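PDB 3FDH: SusD homolog from Bacteroides thetaiotaomicron VPI-5482, which probably binds sugars at the outer membrane as a SusD/RagB-family lipoprotein, helping the cell to capture glycans for uptake. Local coordinates for residues 63-66 against 67-71; 220-223 against 224-228; 340-343 against 344-348. One frame throughout, in Å; residues are numbered along the deposited sequence.

Contact 1. Residues 63-66 against 67-71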
loop_
_atom_site.group_PDB
_atom_site.type_symbol
_atom_site.label_atom_id
_atom_site.label_comp_id
_atom_site.label_asym_id
_atom_site.label_seq_id
_atom_site.Cartn_x
_atom_site.Cartn_y
_atom_site.Cartn_z
ATOM N N GLU A 63 -7.935 -8.684 -14.155
ATOM C CA GLU A 63 -9.087 -7.813 -14.218
ATOM C C GLU A 63 -10.411 -8.544 -14.486
ATOM O O GLU A 63 -11.450 -8.238 -13.897
ATOM C CB GLU A 63 -8.841 -6.751 -15.305
ATOM C CG GLU A 63 -9.923 -5.628 -15.359
ATOM C CD GLU A 63 -9.950 -4.737 -14.116
ATOM O OE1 GLU A 63 -8.859 -4.366 -13.595
ATOM O OE2 GLU A 63 -11.074 -4.349 -13.710
ATOM N N VAL A 64 -10.364 -9.516 -15.386
ATOM C CA VAL A 64 -11.566 -10.235 -15.811
ATOM C C VAL A 64 -11.724 -11.484 -14.997
ATOM O O VAL A 64 -12.599 -12.284 -15.186
ATOM C CB VAL A 64 -11.600 -10.513 -17.325
ATOM C CG1 VAL A 64 -11.665 -9.176 -18.096
ATOM C CG2 VAL A 64 -10.432 -11.473 -17.790
ATOM N N ARG A 65 -10.801 -11.634 -14.079
ATOM C CA ARG A 65 -10.773 -12.769 -13.139
ATOM C C ARG A 65 -10.733 -14.102 -13.808
ATOM O O ARG A 65 -11.480 -15.013 -13.424
ATOM C CB ARG A 65 -11.979 -12.732 -12.212
ATOM C CG ARG A 65 -12.163 -11.459 -11.459
ATOM C CD ARG A 65 -11.044 -11.125 -10.498
ATOM N NE ARG A 65 -11.545 -10.045 -9.681
ATOM C CZ ARG A 65 -11.243 -8.764 -9.813
ATOM N NH1 ARG A 65 -10.294 -8.348 -10.646
ATOM N NH2 ARG A 65 -11.853 -7.900 -9.038
ATOM N N GLU A 66 -9.885 -14.236 -14.820
ATOM C CA GLU A 66 -9.719 -15.526 -15.489
ATOM C C GLU A 66 -8.384 -16.179 -15.120
ATOM O O GLU A 66 -7.337 -15.854 -15.670
ATOM C CB GLU A 66 -9.942 -15.371 -17.005
ATOM C CG GLU A 66 -11.337 -14.719 -17.283
ATOM C CD GLU A 66 -11.651 -14.344 -18.755
ATOM O OE1 GLU A 66 -10.811 -14.556 -19.660
ATOM O OE2 GLU A 66 -12.782 -13.819 -18.986
ATOM N N ASN A 67 -8.450 -17.112 -14.170
ATOM C CA ASN A 67 -7.284 -17.892 -13.706
ATOM C C ASN A 67 -6.236 -17.147 -12.910
ATOM O O ASN A 67 -5.757 -17.603 -11.869
ATOM C CB ASN A 67 -6.574 -18.449 -14.920
ATOM C CG ASN A 67 -7.432 -19.445 -15.676
ATOM O OD1 ASN A 67 -8.191 -20.185 -15.073
ATOM N ND2 ASN A 67 -7.333 -19.444 -17.003
ATOM N N GLU A 68 -5.866 -16.001 -13.447
ATOM C CA GLU A 68 -4.764 -15.215 -12.907
ATOM C C GLU A 68 -4.815 -14.949 -11.386
ATOM O O GLU A 68 -3.808 -15.065 -10.693
ATOM C CB GLU A 68 -4.651 -13.876 -13.656
ATOM C CG GLU A 68 -3.423 -13.024 -13.347
ATOM C CD GLU A 68 -2.139 -13.567 -13.918
ATOM O OE1 GLU A 68 -2.165 -14.526 -14.712
ATOM O OE2 GLU A 68 -1.070 -12.990 -13.593
ATOM N N PRO A 69 -5.987 -14.591 -10.861
ATOM C CA PRO A 69 -5.981 -14.265 -9.437
ATOM C C PRO A 69 -5.824 -15.401 -8.476
ATOM O O PRO A 69 -5.548 -15.156 -7.302
ATOM C CB PRO A 69 -7.342 -13.577 -9.207
ATOM C CG PRO A 69 -7.882 -13.264 -10.599
ATOM C CD PRO A 69 -7.237 -14.219 -11.531
ATOM N N SER A 70 -5.943 -16.628 -8.976
ATOM C CA SER A 70 -5.927 -17.822 -8.117
ATOM C C SER A 70 -4.789 -18.795 -8.408
ATOM O O SER A 70 -4.695 -19.903 -7.817
ATOM C CB SER A 70 -7.271 -18.562 -8.219
ATOM O OG SER A 70 -7.486 -19.108 -9.515
ATOM N N SER A 71 -3.959 -18.417 -9.363
ATOM C CA SER A 71 -2.784 -19.239 -9.743
ATOM C C SER A 71 -1.600 -19.003 -8.826
ATOM O O SER A 71 -1.208 -17.869 -8.605
ATOM C CB SER A 71 -2.340 -18.971 -11.201
ATOM O OG SER A 71 -1.105 -19.622 -11.447
HETATM O O HOH W 1 -10.848 -18.223 -13.320
#
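N67 follows E66 at the point where the chain, having left helix 57-63, starts to double back. Its backbone N does not reach the R65 carbonyl directly; a water spans the gap, accepting from N67 N at 2.8 Å and donating to R65 O at 3.3 Å. R65 is the residue that ends the helix: its positive phi (57°) and the pair of bonds it closes onto the final helical turn form a Schellman motif. Both E66 and N67 are exposed here.

E68 comes next and meets the first segment through its backbone. E68 N donates to E66 O at 2.7 Å, arriving well above the carbonyl plane with a C=O...N angle of only 95°, which closes a classic gamma turn centred on N67. The E68 carboxylate runs back to helix 40-48 and helix 57-63, where OE2 bonds Y44 and Q58.

P69 supplies the apolar part. Its CG sits 3.8 Å from R65 CD, and the two side chains cross at about a right angle. R65 bends at chi2 (-63°), which brings its methylene chain past the proline ring while the guanidinium goes on to the A62 and K459 carbonyls and N456 OD1. S70 N then closes a further turn on N67 O at 3.1 Å.

The contact therefore divides its chemistry: a water and main-chain bonds engage several polar backbone atoms of the turn, whereas the buried arginine lends carbon to the proline and spends its N-H groups on partners beyond it, probably fixing the helix end against the 453-459 region.

Contact 2. Residues 220-223 against 224-228; sequences YEKV and LDYVS
K222 and Y226, one helical turn apart, make the closest side-chain meeting here. They lie side by side and point the same way. K222 CB rests 3.8 Å from Y226 CE2, and K222 CE comes within 3.2 Å of Y226 OH, so the lysine methylenes follow the ring out to its hydroxyl. The bend at chi3 (56°) turns the chain there, and NZ goes back to a salt bridge with D219. Y226 CG stands beside its own backbone N (chi1 -62°), which sets the ring over the preceding turn: K222 O lies 3.1 Å above the ring plane, displaced toward the rim.

The apolar contact joins the next pair along the helix. V223 and V227 cross obliquely, with V223 CG1 and V227 CG2 4.2 Å apart, and that same V227 methyl also leans on V223 O.

Main-chain bonds are those of a regular alpha-helix, i to i+4. Y226 N to K222 O and V227 N to V223 O are both 2.8 Å long; L224 N to Y220 O and D225 N to E221 O are longer, at 3.0 Å. Further charge pairs leave the segments: D225 with K229 and, in the given one of its two conformers, E221 with R351.

Among its neighbours, helix 216-228 lies between two others. V223 and Y226 face helix 191-208, touching T206, with Y226 also reaching Y199 and K202. Y220, L224 and V227 turn to helix 335-348, meeting R348, K342, L338 and M339, so helix 216-228 packs against its predecessor in the chain, helix 191-208, and against helix 335-348, which comes much later, within the largely helical SusD-like fold.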
loop_
_atom_site.group_PDB
_atom_site.type_symbol
_atom_site.label_atom_id
_atom_site.label_comp_id
_atom_site.label_asym_id
_atom_site.label_seq_id
_atom_site.Cartn_x
_atom_site.Cartn_y
_atom_site.Cartn_z
ATOM N N TYR A 220 -8.954 1.356 19.867
ATOM C CA TYR A 220 -9.039 2.673 19.188
ATOM C C TYR A 220 -8.180 3.695 19.926
ATOM O O TYR A 220 -7.531 4.583 19.310
ATOM C CB TYR A 220 -10.473 3.220 19.058
ATOM C CG TYR A 220 -11.422 2.294 18.339
ATOM C CD1 TYR A 220 -11.051 1.666 17.158
ATOM C CD2 TYR A 220 -12.702 2.064 18.826
ATOM C CE1 TYR A 220 -11.928 0.795 16.495
ATOM C CE2 TYR A 220 -13.586 1.217 18.163
ATOM C CZ TYR A 220 -13.197 0.578 16.997
ATOM O OH TYR A 220 -14.074 -0.270 16.337
ATOM N N GLU A 221 -8.164 3.581 21.255
ATOM C CA GLU A 221 -7.391 4.538 22.064
ATOM C C GLU A 221 -5.896 4.284 21.870
ATOM O O GLU A 221 -5.084 5.208 21.874
ATOM C CB GLU A 221 -7.893 4.543 23.516
ATOM C CG GLU A 221 -9.330 5.145 23.562
ATOM C CD GLU A 221 -10.077 4.945 24.869
ATOM O OE1 GLU A 221 -9.555 4.275 25.776
ATOM O OE2 GLU A 221 -11.219 5.448 24.977
ATOM N N LYS A 222 -5.551 3.034 21.652
ATOM C CA LYS A 222 -4.157 2.701 21.378
ATOM C C LYS A 222 -3.738 3.328 20.061
ATOM O O LYS A 222 -2.656 3.893 19.935
ATOM C CB LYS A 222 -3.946 1.192 21.344
ATOM C CG LYS A 222 -3.855 0.600 22.739
ATOM C CD LYS A 222 -4.021 -0.879 22.768
ATOM C CE LYS A 222 -3.031 -1.582 21.885
ATOM N NZ LYS A 222 -3.508 -2.978 21.598
ATOM N N VAL A 223 -4.607 3.227 19.073
ATOM C CA VAL A 223 -4.307 3.764 17.749
ATOM C C VAL A 223 -4.030 5.252 17.916
ATOM O O VAL A 223 -3.013 5.757 17.478
ATOM C CB VAL A 223 -5.456 3.536 16.711
ATOM C CG1 VAL A 223 -5.232 4.397 15.457
ATOM C CG2 VAL A 223 -5.594 2.034 16.358
ATOM N N LEU A 224 -4.892 5.930 18.657
ATOM C CA LEU A 224 -4.695 7.394 18.877
ATOM C C LEU A 224 -3.384 7.728 19.583
ATOM O O LEU A 224 -2.712 8.747 19.293
ATOM C CB LEU A 224 -5.848 8.004 19.678
ATOM C CG LEU A 224 -7.181 8.017 18.968
ATOM C CD1 LEU A 224 -8.217 8.644 19.915
ATOM C CD2 LEU A 224 -7.046 8.780 17.641
ATOM N N ASP A 225 -3.024 6.878 20.530
ATOM C CA ASP A 225 -1.773 7.063 21.268
ATOM C C ASP A 225 -0.571 6.861 20.339
ATOM O O ASP A 225 0.356 7.665 20.322
ATOM C CB ASP A 225 -1.712 6.082 22.442
ATOM C CG ASP A 225 -0.438 6.197 23.253
ATOM O OD1 ASP A 225 -0.011 7.313 23.602
ATOM O OD2 ASP A 225 0.110 5.138 23.588
ATOM N N TYR A 226 -0.621 5.786 19.575
ATOM C CA TYR A 226 0.461 5.448 18.640
ATOM C C TYR A 226 0.602 6.560 17.600
ATOM O O TYR A 226 1.700 6.945 17.244
ATOM C CB TYR A 226 0.216 4.122 17.925
ATOM C CG TYR A 226 0.140 2.934 18.857
ATOM C CD1 TYR A 226 0.858 2.907 20.043
ATOM C CD2 TYR A 226 -0.613 1.822 18.528
ATOM C CE1 TYR A 226 0.776 1.822 20.897
ATOM C CE2 TYR A 226 -0.675 0.724 19.385
ATOM C CZ TYR A 226 0.013 0.732 20.545
ATOM O OH TYR A 226 -0.072 -0.375 21.364
ATOM N N VAL A 227 -0.524 7.059 17.117
ATOM C CA VAL A 227 -0.496 8.174 16.163
ATOM C C VAL A 227 0.206 9.367 16.769
ATOM O O VAL A 227 0.951 10.086 16.097
ATOM C CB VAL A 227 -1.918 8.612 15.716
ATOM C CG1 VAL A 227 -1.887 9.955 15.035
ATOM C CG2 VAL A 227 -2.557 7.565 14.803
ATOM N N SER A 228 -0.057 9.601 18.047
ATOM C CA SER A 228 0.504 10.777 18.705
ATOM C C SER A 228 2.020 10.676 18.793
ATOM O O SER A 228 2.721 11.654 18.924
ATOM C CB SER A 228 -0.079 10.990 20.116
ATOM O OG SER A 228 0.395 10.015 21.063
#

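Contact 3. Residues 340-343 against 344-348; sequences FLKA and EALCR
E344 sits one turn on from F340, with CB 3.3 Å from F340 O, the same carbonyl that accepts from E344 N at 2.9 Å. CG is anti to the backbone N (chi1 180°) and the chain stays extended beyond it, carrying the carboxylate clear of the helix backbone. There the two oxygens part company. OE1 takes a water at 2.6 Å, which also reaches F340 O by a weak bond. OE2 turns to the next turn of the helix: R348 grips it side-on, NE at 2.8 Å and NH2 at 2.9 Å, both nitrogens on this one oxygen. NE meets it on the anti side, NH2 nearly along its C-O axis, with OE2 close to the guanidinium plane. R440 forms a second salt bridge to OE2.

Putting an alanine here would probably leave R348 and R440 without the carboxylate they share, and the water with only its weak bond to F340 O.

On another face of the helix, K342 CG and L346 CD1 pack at 4.2 Å.

A buried carboxylate met by two arginines is likely to stay ionised. R348 also bridges to E446 through NH1, so the two carboxylates share one arginine; this is consistent with a small ionic network that ties helix 335-348 to helix 431-443 through R440 and to the loop after it through E446.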
loop_
_atom_site.group_PDB
_atom_site.type_symbol
_atom_site.label_atom_id
_atom_site.label_comp_id
_atom_site.label_asym_id
_atom_site.label_seq_id
_atom_site.Cartn_x
_atom_site.Cartn_y
_atom_site.Cartn_z
ATOM N N PHE A 340 -5.743 9.259 8.542
ATOM C CA PHE A 340 -6.969 8.512 8.242
ATOM C C PHE A 340 -7.199 7.459 9.313
ATOM O O PHE A 340 -8.338 7.094 9.637
ATOM C CB PHE A 340 -6.958 7.890 6.847
ATOM C CG PHE A 340 -7.267 8.859 5.740
ATOM C CD1 PHE A 340 -8.543 9.432 5.629
ATOM C CD2 PHE A 340 -6.318 9.176 4.790
ATOM C CE1 PHE A 340 -8.845 10.343 4.629
ATOM C CE2 PHE A 340 -6.616 10.097 3.788
ATOM C CZ PHE A 340 -7.905 10.659 3.701
ATOM N N LEU A 341 -6.104 6.984 9.887
ATOM C CA LEU A 341 -6.207 6.024 10.982
ATOM C C LEU A 341 -6.728 6.738 12.192
ATOM O O LEU A 341 -7.579 6.253 12.941
ATOM C CB LEU A 341 -4.874 5.336 11.270
ATOM C CG LEU A 341 -4.492 4.181 10.351
ATOM C CD1 LEU A 341 -2.996 3.828 10.416
ATOM C CD2 LEU A 341 -5.386 3.010 10.704
ATOM N N LYS A 342 -6.199 7.924 12.393
ATOM C CA LYS A 342 -6.596 8.769 13.542
ATOM C C LYS A 342 -8.090 9.109 13.447
ATOM O O LYS A 342 -8.855 8.987 14.395
ATOM C CB LYS A 342 -5.820 10.061 13.512
ATOM C CG LYS A 342 -6.064 10.979 14.740
ATOM C CD LYS A 342 -5.154 12.182 14.750
ATOM C CE LYS A 342 -5.501 13.093 15.904
ATOM N NZ LYS A 342 -4.585 14.277 16.042
ATOM N N ALA A 343 -8.478 9.535 12.263
ATOM C CA ALA A 343 -9.890 9.854 11.961
ATOM C C ALA A 343 -10.798 8.623 12.129
ATOM O O ALA A 343 -11.890 8.710 12.709
ATOM C CB ALA A 343 -10.020 10.455 10.528
ATOM N N GLU A 344 -10.350 7.487 11.637
ATOM C CA GLU A 344 -11.155 6.269 11.726
ATOM C C GLU A 344 -11.345 5.885 13.213
ATOM O O GLU A 344 -12.423 5.468 13.675
ATOM C CB GLU A 344 -10.518 5.096 10.999
ATOM C CG GLU A 344 -11.376 3.867 11.127
ATOM C CD GLU A 344 -10.831 2.676 10.464
ATOM O OE1 GLU A 344 -9.678 2.766 9.917
ATOM O OE2 GLU A 344 -11.614 1.679 10.430
ATOM N N ALA A 345 -10.260 6.012 13.958
ATOM C CA ALA A 345 -10.314 5.685 15.391
ATOM C C ALA A 345 -11.316 6.577 16.108
ATOM O O ALA A 345 -12.132 6.112 16.903
ATOM C CB ALA A 345 -8.904 5.782 16.044
ATOM N N LEU A 346 -11.283 7.866 15.816
ATOM C CA LEU A 346 -12.223 8.808 16.457
ATOM C C LEU A 346 -13.657 8.504 16.063
ATOM O O LEU A 346 -14.552 8.429 16.904
ATOM C CB LEU A 346 -11.856 10.270 16.141
ATOM C CG LEU A 346 -10.568 10.776 16.828
ATOM C CD1 LEU A 346 -9.969 11.898 16.042
ATOM C CD2 LEU A 346 -10.770 11.151 18.290
ATOM N N CYS A 347 -13.872 8.254 14.786
ATOM C CA CYS A 347 -15.214 7.902 14.320
ATOM C C CYS A 347 -15.733 6.712 15.092
ATOM O O CYS A 347 -16.808 6.714 15.645
ATOM C CB CYS A 347 -15.197 7.541 12.837
ATOM S SG CYS A 347 -15.051 8.973 11.722
ATOM N N ARG A 348 -14.960 5.661 15.089
ATOM C CA ARG A 348 -15.405 4.440 15.759
ATOM C C ARG A 348 -15.578 4.626 17.276
ATOM O O ARG A 348 -16.297 3.850 17.920
ATOM C CB ARG A 348 -14.489 3.279 15.441
ATOM C CG ARG A 348 -14.559 2.887 13.984
ATOM C CD ARG A 348 -13.758 1.678 13.714
ATOM N NE ARG A 348 -13.651 1.392 12.285
ATOM C CZ ARG A 348 -14.535 0.727 11.551
ATOM N NH1 ARG A 348 -15.654 0.236 12.039
ATOM N NH2 ARG A 348 -14.306 0.578 10.272
HETATM O O HOH W 2 -8.191 4.495 8.638
#

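Overall arrangement
From the N terminus the chain reaches contact 1 first, where it runs off helix 57-63 and turns in the loop before helix 76-95. Contact 2 follows within helix 216-228 and contact 3 within helix 335-348, each tying one turn of its helix to the next. The three come in series; none nests inside or crosses another. Contact 1 stands apart, its centre about 38 Å from that of contact 2 and about 34 Å from that of contact 3, on the opposite side of the chain's centre from contact 2. Contacts 2 and 3 touch, with centres about 9 Å apart: L224 lies against A345, and Y220 OH approaches R348 CD at 3.3 Å, packing the two helices together.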